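Local coordinates for protein cephalosporin hydroxylase CMCI (Streptomyces clavuligerus, PDB 2BM8) that probably acts in cephamycin biosynthesis as a cephalosporin hydroxylase, built on a Rossmann-like fold related to that of S-adenosylmethionine-dependent methyltransferases, at residues B[85-90]-B[94-99]; B[111-116]-B[146-151]; B[122-125]-B[131-134]. The protein carries 3 engineered substitutions. One frame throughout, in Å; residues are numbered along the deposited sequence.

Contact 1: B[85-90]-B[94-99]; sequences IVELGV and GSLAWF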
loop_
_atom_site.group_PDB
_atom_site.type_symbol
_atom_site.label_atom_id
_atom_site.label_comp_id
_atom_site.label_asym_id
_atom_site.label_seq_id
_atom_site.Cartn_x
_atom_site.Cartn_y
_atom_site.Cartn_z
ATOM N N ILE B 85 8.652 -22.970 31.718
ATOM C CA ILE B 85 7.828 -22.532 30.606
ATOM C C ILE B 85 6.788 -23.597 30.279
ATOM O O ILE B 85 7.139 -24.739 30.029
ATOM C CB ILE B 85 8.705 -22.246 29.395
ATOM C CG1 ILE B 85 9.588 -21.026 29.685
ATOM C CG2 ILE B 85 7.845 -22.007 28.155
ATOM C CD1 ILE B 85 10.712 -20.868 28.713
ATOM N N VAL B 86 5.516 -23.201 30.297
ATOM C CA VAL B 86 4.383 -24.068 30.006
ATOM C C VAL B 86 3.732 -23.721 28.660
ATOM O O VAL B 86 3.378 -22.571 28.424
ATOM C CB VAL B 86 3.297 -23.905 31.070
ATOM C CG1 VAL B 86 2.121 -24.823 30.776
ATOM C CG2 VAL B 86 3.849 -24.179 32.476
ATOM N N GLU B 87 3.569 -24.723 27.795
ATOM C CA GLU B 87 2.827 -24.586 26.540
ATOM C C GLU B 87 1.538 -25.366 26.641
ATOM O O GLU B 87 1.583 -26.572 26.760
ATOM C CB GLU B 87 3.624 -25.172 25.369
ATOM C CG GLU B 87 4.477 -24.164 24.628
ATOM C CD GLU B 87 3.670 -23.275 23.703
ATOM O OE1 GLU B 87 2.427 -23.231 23.853
ATOM O OE2 GLU B 87 4.285 -22.636 22.819
ATOM N N LEU B 88 0.404 -24.680 26.599
ATOM C CA LEU B 88 -0.916 -25.301 26.421
ATOM C C LEU B 88 -1.160 -25.334 24.912
ATOM O O LEU B 88 -1.232 -24.280 24.287
ATOM C CB LEU B 88 -1.995 -24.447 27.103
ATOM C CG LEU B 88 -3.244 -25.041 27.766
ATOM C CD1 LEU B 88 -4.332 -23.996 27.765
ATOM C CD2 LEU B 88 -3.759 -26.356 27.142
ATOM N N GLY B 89 -1.276 -26.530 24.333
ATOM C CA GLY B 89 -1.265 -26.710 22.888
ATOM C C GLY B 89 0.137 -27.041 22.392
ATOM O O GLY B 89 0.986 -26.164 22.343
ATOM N N VAL B 90 0.376 -28.297 22.005
ATOM C CA VAL B 90 1.721 -28.770 21.680
ATOM C C VAL B 90 1.967 -28.993 20.181
ATOM O O VAL B 90 3.010 -28.551 19.656
ATOM C CB VAL B 90 2.028 -30.075 22.437
ATOM C CG1 VAL B 90 3.348 -30.687 21.984
ATOM C CG2 VAL B 90 2.053 -29.825 23.922
ATOM N N GLY B 94 7.866 -28.642 18.339
ATOM C CA GLY B 94 9.011 -27.871 17.891
ATOM C C GLY B 94 9.309 -26.750 18.865
ATOM O O GLY B 94 10.443 -26.606 19.333
ATOM N N SER B 95 8.287 -25.981 19.215
ATOM C CA SER B 95 8.485 -24.847 20.096
ATOM C C SER B 95 8.939 -25.270 21.512
ATOM O O SER B 95 9.644 -24.534 22.183
ATOM C CB SER B 95 7.212 -24.004 20.140
ATOM O OG SER B 95 6.214 -24.711 20.844
ATOM N N LEU B 96 8.548 -26.445 21.970
ATOM C CA LEU B 96 9.076 -26.999 23.235
ATOM C C LEU B 96 10.603 -27.202 23.211
ATOM O O LEU B 96 11.305 -26.758 24.112
ATOM C CB LEU B 96 8.443 -28.355 23.519
ATOM C CG LEU B 96 7.127 -28.450 24.280
ATOM C CD1 LEU B 96 6.269 -27.214 24.144
ATOM C CD2 LEU B 96 6.392 -29.690 23.816
ATOM N N ALA B 97 11.097 -27.904 22.191
ATOM C CA ALA B 97 12.522 -28.139 22.041
ATOM C C ALA B 97 13.281 -26.834 21.881
ATOM O O ALA B 97 14.401 -26.709 22.371
ATOM C CB ALA B 97 12.791 -29.035 20.855
ATOM N N TRP B 98 12.669 -25.866 21.200
ATOM C CA TRP B 98 13.274 -24.561 20.987
ATOM C C TRP B 98 13.442 -23.845 22.324
ATOM O O TRP B 98 14.531 -23.384 22.638
ATOM C CB TRP B 98 12.437 -23.718 20.013
ATOM C CG TRP B 98 13.034 -22.376 19.726
ATOM C CD1 TRP B 98 14.099 -22.117 18.937
ATOM C CD2 TRP B 98 12.618 -21.125 20.255
ATOM N NE1 TRP B 98 14.371 -20.771 18.920
ATOM C CE2 TRP B 98 13.473 -20.140 19.733
ATOM C CE3 TRP B 98 11.595 -20.730 21.114
ATOM C CZ2 TRP B 98 13.347 -18.800 20.045
ATOM C CZ3 TRP B 98 11.460 -19.397 21.416
ATOM C CH2 TRP B 98 12.339 -18.449 20.891
ATOM N N PHE B 99 12.380 -23.784 23.113
ATOM C CA PHE B 99 12.438 -23.151 24.432
ATOM C C PHE B 99 13.491 -23.806 25.321
ATOM O O PHE B 99 14.220 -23.116 26.029
ATOM C CB PHE B 99 11.087 -23.228 25.150
ATOM C CG PHE B 99 10.132 -22.140 24.777
ATOM C CD1 PHE B 99 8.855 -22.447 24.328
ATOM C CD2 PHE B 99 10.489 -20.807 24.898
ATOM C CE1 PHE B 99 7.965 -21.448 23.991
ATOM C CE2 PHE B 99 9.595 -19.802 24.568
ATOM C CZ PHE B 99 8.333 -20.130 24.109
HETATM O O HOH W 1 5.299 -27.096 20.173
#
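Ile85 lays its CG2 methyl over one face of the Phe99 ring in a CH-pi contact, 4.1 Å from the centroid and 13° off the ring normal. This is the first beta-alpha turn of the Rossmann-like domain: strand 84-88 runs into a glycine-containing loop, and helix 94-106 returns nearly antiparallel to it, the two short axes 174° apart in direction. The gamma branches of Ile85 divide the work. CG2, anti to the backbone N, covers the ring, whereas CG1 carries CD1 to within 3.8 Å of Phe99 CD2. Trp98 CE3 lies over the opposite face of the same ring, and Tyr73 from helix 67-80 meets it edge-to-face. One turn closer to the helix start, Leu96 spreads its two methyls across the strand end: CD1 packs 3.6 Å from Glu87 CB, and CD2 lies 3.7 Å from Val90 CG1. The Glu87 chain is bent at chi2 (-77°), and its carboxylate OE2 comes near the edge of the Phe99 ring. At most a weak hydrogen bond, at 3.5 Å, links Ser95 OG to Glu87 OE2; the carboxylate has firmer partners in Lys65 NZ, which forms a salt bridge with OE2, and Asn160 ND2, which is hydrogen-bonded to OE1. Without this carboxylate, as with an alanine here, Lys65 and Asn160 would probably lose their shared partner, and a gap would open beside Leu96 CD1 where CG now packs. Between the loop after the strand and the first turn of the helix, a water donates to Val90 O at 2.8 Å and lies 2.6 Å from Ser95 OG.

Contact 2: B[111-116]-B[146-151]; sequences QVIGID and EHLREM
Arg149 N donates to Glu146 O at 3.3 Å, closing a type II beta turn whose two central residues, His147 and Leu148, meet Ile115 and Ile113 of strand 111-116. Leu148 takes the third place of the turn in the left-handed conformation usual there, with a phi of 66°, and both central side chains point toward the strand. Met151 is folded at chi2 and chi3, and with chi2 at -80° its SD reaches Ile113 CD1 at 3.8 Å, the two chains meeting tip to tip. Leu148 comes in obliquely beside it, its CD1 pressing on the same Ile113 methyl so closely that the exact separation is doubtful. Farther along the strand, Ile115 and His147 lie side by side, running opposite ways. Here Ile115 CD1 lies near the plane of the imidazole, at its edge, 4.1 Å from His147 NE2. The segment 146-151 belongs to the loop between strands 132-136 and 155-159, and covers the sheet face away from helix 94-106, which packs on Val112. With no hydrogen bond across, strand and loop are held by dispersion between methyls, a thioether and a ring edge, and by the removal of these apolar groups from water.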
loop_
_atom_site.group_PDB
_atom_site.type_symbol
_atom_site.label_atom_id
_atom_site.label_comp_id
_atom_site.label_asym_id
_atom_site.label_seq_id
_atom_site.Cartn_x
_atom_site.Cartn_y
_atom_site.Cartn_z
ATOM N N GLN B 111 12.659 -25.894 33.215
ATOM C CA GLN B 111 11.826 -27.036 32.854
ATOM C C GLN B 111 10.719 -26.586 31.905
ATOM O O GLN B 111 9.960 -25.685 32.235
ATOM C CB GLN B 111 11.174 -27.604 34.118
ATOM C CG GLN B 111 12.149 -28.232 35.071
ATOM C CD GLN B 111 12.873 -29.375 34.422
ATOM O OE1 GLN B 111 12.329 -30.028 33.543
ATOM N NE2 GLN B 111 14.103 -29.604 34.824
ATOM N N VAL B 112 10.642 -27.209 30.730
ATOM C CA VAL B 112 9.632 -26.887 29.728
ATOM C C VAL B 112 8.555 -27.942 29.820
ATOM O O VAL B 112 8.868 -29.117 29.915
ATOM C CB VAL B 112 10.228 -26.878 28.303
ATOM C CG1 VAL B 112 9.189 -26.495 27.270
ATOM C CG2 VAL B 112 11.399 -25.917 28.229
ATOM N N ILE B 113 7.298 -27.519 29.812
ATOM C CA ILE B 113 6.155 -28.420 29.919
ATOM C C ILE B 113 5.158 -28.176 28.772
ATOM O O ILE B 113 4.766 -27.043 28.514
ATOM C CB ILE B 113 5.455 -28.251 31.306
ATOM C CG1 ILE B 113 6.329 -28.837 32.423
ATOM C CG2 ILE B 113 4.088 -28.949 31.321
ATOM C CD1 ILE B 113 5.981 -28.352 33.800
ATOM N N GLY B 114 4.755 -29.247 28.097
ATOM C CA GLY B 114 3.766 -29.174 27.042
ATOM C C GLY B 114 2.547 -29.980 27.410
ATOM O O GLY B 114 2.662 -31.166 27.717
ATOM N N ILE B 115 1.386 -29.337 27.368
ATOM C CA ILE B 115 0.102 -29.940 27.696
ATOM C C ILE B 115 -0.744 -29.973 26.433
ATOM O O ILE B 115 -0.902 -28.939 25.803
ATOM C CB ILE B 115 -0.640 -29.075 28.741
ATOM C CG1 ILE B 115 0.265 -28.740 29.916
ATOM C CG2 ILE B 115 -1.895 -29.763 29.234
ATOM C CD1 ILE B 115 -0.446 -27.972 31.037
ATOM N N ASP B 116 -1.298 -31.131 26.070
ATOM C CA ASP B 116 -2.293 -31.198 24.986
ATOM C C ASP B 116 -3.286 -32.340 25.177
ATOM O O ASP B 116 -2.983 -33.347 25.817
ATOM C CB ASP B 116 -1.629 -31.315 23.586
ATOM C CG ASP B 116 -2.489 -30.683 22.456
ATOM O OD1 ASP B 116 -3.651 -31.110 22.237
ATOM O OD2 ASP B 116 -2.083 -29.752 21.720
ATOM N N GLU B 146 -3.697 -28.771 37.995
ATOM C CA GLU B 146 -3.225 -28.859 39.389
ATOM C C GLU B 146 -1.754 -29.283 39.506
ATOM O O GLU B 146 -0.978 -28.644 40.228
ATOM C CB GLU B 146 -4.134 -29.791 40.216
ATOM C CG GLU B 146 -3.639 -30.148 41.627
ATOM C CD GLU B 146 -3.638 -28.987 42.627
ATOM O OE1 GLU B 146 -4.462 -28.046 42.487
ATOM O OE2 GLU B 146 -2.809 -29.028 43.578
ATOM N N HIS B 147 -1.364 -30.339 38.795
ATOM C CA HIS B 147 0.040 -30.721 38.757
ATOM C C HIS B 147 0.860 -29.479 38.492
ATOM O O HIS B 147 0.451 -28.607 37.720
ATOM C CB HIS B 147 0.323 -31.781 37.680
ATOM C CG HIS B 147 0.145 -31.302 36.264
ATOM N ND1 HIS B 147 -0.897 -31.723 35.463
ATOM C CD2 HIS B 147 0.895 -30.475 35.493
ATOM C CE1 HIS B 147 -0.789 -31.162 34.269
ATOM N NE2 HIS B 147 0.289 -30.399 34.263
ATOM N N LEU B 148 2.003 -29.367 39.152
ATOM C CA LEU B 148 2.983 -28.355 38.761
ATOM C C LEU B 148 2.515 -26.867 38.978
ATOM O O LEU B 148 2.926 -25.928 38.283
ATOM C CB LEU B 148 3.475 -28.678 37.330
ATOM C CG LEU B 148 3.859 -30.176 37.123
ATOM C CD1 LEU B 148 4.432 -30.471 35.735
ATOM C CD2 LEU B 148 4.797 -30.737 38.222
ATOM N N ARG B 149 1.641 -26.706 39.974
ATOM C CA ARG B 149 1.730 -25.599 40.928
ATOM C C ARG B 149 2.990 -25.887 41.755
ATOM O O ARG B 149 3.563 -25.013 42.393
ATOM C CB ARG B 149 0.530 -25.580 41.880
ATOM C CG ARG B 149 -0.839 -25.493 41.222
ATOM C CD ARG B 149 -1.971 -26.031 42.088
ATOM N NE ARG B 149 -2.392 -25.045 43.081
ATOM C CZ ARG B 149 -1.937 -24.957 44.336
ATOM N NH1 ARG B 149 -1.046 -25.817 44.829
ATOM N NH2 ARG B 149 -2.403 -23.993 45.117
ATOM N N GLU B 150 3.358 -27.163 41.764
ATOM C CA GLU B 150 4.621 -27.655 42.285
ATOM C C GLU B 150 5.889 -27.083 41.580
ATOM O O GLU B 150 7.003 -27.280 42.076
ATOM C CB GLU B 150 4.556 -29.197 42.205
ATOM C CG GLU B 150 5.785 -29.990 42.631
ATOM C CD GLU B 150 6.326 -30.870 41.504
ATOM O OE1 GLU B 150 5.610 -31.821 41.097
ATOM O OE2 GLU B 150 7.462 -30.615 41.021
ATOM N N MET B 151 5.740 -26.363 40.464
ATOM C CA MET B 151 6.905 -25.932 39.666
ATOM C C MET B 151 7.523 -24.602 40.088
ATOM O O MET B 151 6.941 -23.838 40.854
ATOM C CB MET B 151 6.560 -25.889 38.174
ATOM C CG MET B 151 6.379 -27.273 37.558
ATOM S SD MET B 151 7.856 -28.210 37.114
ATOM C CE MET B 151 8.357 -28.931 38.705
#

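Contact 3: B[122-125]-B[131-134]; sequences CQIP and NITL
Cys122 points its SG at Leu134, 3.9 Å from CD2 of that residue. The thiol sulfur is anti to the backbone N (chi1 -168°), which swings it beside the carbonyl carbon and within reach of Leu134. Leu134 answers with a chi1 of -96°, well off the usual staggered value, and CD2 is the branch it sends to the sulfur. Next, Gln123 turns to other partners: its backbone is hydrogen-bonded to Asn92 in the loop before helix 94-106, and its NE2 bonds to Arg121 O. Ile124 faces the strand again and meets Ile132 in a looser contact, CD1 to CD1 at 4.4 Å. Leu96 of helix 94-106 touches both Ile124 and Leu134, so one helix side chain touches both sides of the contact, with Met129 also touching Ile124 and Leu134. Everything that meets here is apolar or a thiol, with no hydrogen bond across the segments. The arrangement belongs to the Rossmann-like fold at its edge strand within the chain: the connection from strand 111-116 to its parallel neighbour 132-136, made here without a regular helix, passes over the helix-covered face of the sheet.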
loop_
_atom_site.group_PDB
_atom_site.type_symbol
_atom_site.label_atom_id
_atom_site.label_comp_id
_atom_site.label_asym_id
_atom_site.label_seq_id
_atom_site.Cartn_x
_atom_site.Cartn_y
_atom_site.Cartn_z
ATOM N N CYS B 122 3.478 -35.292 18.214
ATOM C CA CYS B 122 4.781 -34.825 18.710
ATOM C C CYS B 122 5.946 -35.477 17.991
ATOM O O CYS B 122 6.059 -36.688 17.994
ATOM C CB CYS B 122 4.949 -35.046 20.223
ATOM S SG CYS B 122 6.401 -34.174 20.912
ATOM N N GLN B 123 6.810 -34.656 17.394
ATOM C CA GLN B 123 7.941 -35.125 16.590
ATOM C C GLN B 123 9.270 -35.103 17.326
ATOM O O GLN B 123 10.307 -35.315 16.709
ATOM C CB GLN B 123 8.088 -34.250 15.342
ATOM C CG GLN B 123 6.862 -34.240 14.455
ATOM C CD GLN B 123 6.624 -35.588 13.820
ATOM O OE1 GLN B 123 7.542 -36.166 13.245
ATOM N NE2 GLN B 123 5.417 -36.097 13.941
ATOM N N ILE B 124 9.264 -34.841 18.625
ATOM C CA ILE B 124 10.513 -34.782 19.361
ATOM C C ILE B 124 10.928 -36.216 19.623
ATOM O O ILE B 124 10.160 -36.974 20.201
ATOM C CB ILE B 124 10.373 -34.012 20.696
ATOM C CG1 ILE B 124 9.819 -32.596 20.471
ATOM C CG2 ILE B 124 11.726 -33.942 21.386
ATOM C CD1 ILE B 124 9.405 -31.885 21.740
ATOM N N PRO B 125 12.113 -36.610 19.180
ATOM C CA PRO B 125 12.599 -37.961 19.473
ATOM C C PRO B 125 12.833 -38.136 20.970
ATOM O O PRO B 125 13.128 -37.168 21.668
ATOM C CB PRO B 125 13.914 -38.049 18.699
ATOM C CG PRO B 125 14.306 -36.647 18.392
ATOM C CD PRO B 125 13.079 -35.819 18.390
ATOM N N ASN B 131 14.578 -32.162 30.206
ATOM C CA ASN B 131 13.887 -30.974 30.697
ATOM C C ASN B 131 12.645 -30.555 29.893
ATOM O O ASN B 131 12.238 -29.393 29.911
ATOM C CB ASN B 131 14.897 -29.831 30.869
ATOM C CG ASN B 131 16.020 -30.198 31.851
ATOM O OD1 ASN B 131 15.843 -31.050 32.729
ATOM N ND2 ASN B 131 17.175 -29.573 31.690
ATOM N N ILE B 132 12.044 -31.517 29.197
ATOM C CA ILE B 132 10.767 -31.338 28.507
ATOM C C ILE B 132 9.838 -32.419 29.006
ATOM O O ILE B 132 10.153 -33.597 28.873
ATOM C CB ILE B 132 10.907 -31.508 26.990
ATOM C CG1 ILE B 132 11.845 -30.454 26.415
ATOM C CG2 ILE B 132 9.519 -31.456 26.324
ATOM C CD1 ILE B 132 12.203 -30.674 24.950
ATOM N N THR B 133 8.694 -32.027 29.555
ATOM C CA THR B 133 7.731 -32.980 30.096
ATOM C C THR B 133 6.403 -32.820 29.360
ATOM O O THR B 133 5.911 -31.710 29.218
ATOM C CB THR B 133 7.553 -32.733 31.624
ATOM O OG1 THR B 133 8.812 -32.859 32.304
ATOM C CG2 THR B 133 6.725 -33.803 32.258
ATOM N N LEU B 134 5.825 -33.923 28.900
ATOM C CA LEU B 134 4.569 -33.907 28.163
ATOM C C LEU B 134 3.418 -34.449 29.005
ATOM O O LEU B 134 3.405 -35.622 29.339
ATOM C CB LEU B 134 4.699 -34.766 26.915
ATOM C CG LEU B 134 5.038 -34.109 25.574
ATOM C CD1 LEU B 134 6.005 -32.968 25.712
ATOM C CD2 LEU B 134 5.580 -35.192 24.630
#

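The three contacts follow the chain through the first half of the Rossmann-like sheet: contact 1 closes before the other two begin, and contact 3 falls between the two segments of contact 2. Their centres lie about 9 Å (1 and 3), 11 Å (1 and 2) and 13 Å (2 and 3) apart. Strands 84-88, 111-116 and 132-136 are parallel neighbours, and the whole order 3-2-1-4-5-7-6 is that of class I methyltransferases. Contacts 1 and 3 share the face carrying helix 94-106, where Leu96 of contact 1 also packs on Ile124 and Leu134 of contact 3; contact 2 covers the reverse face. At the strand ends Asp116 accepts from Val90 N, a position that in such folds probably borders the cofactor site.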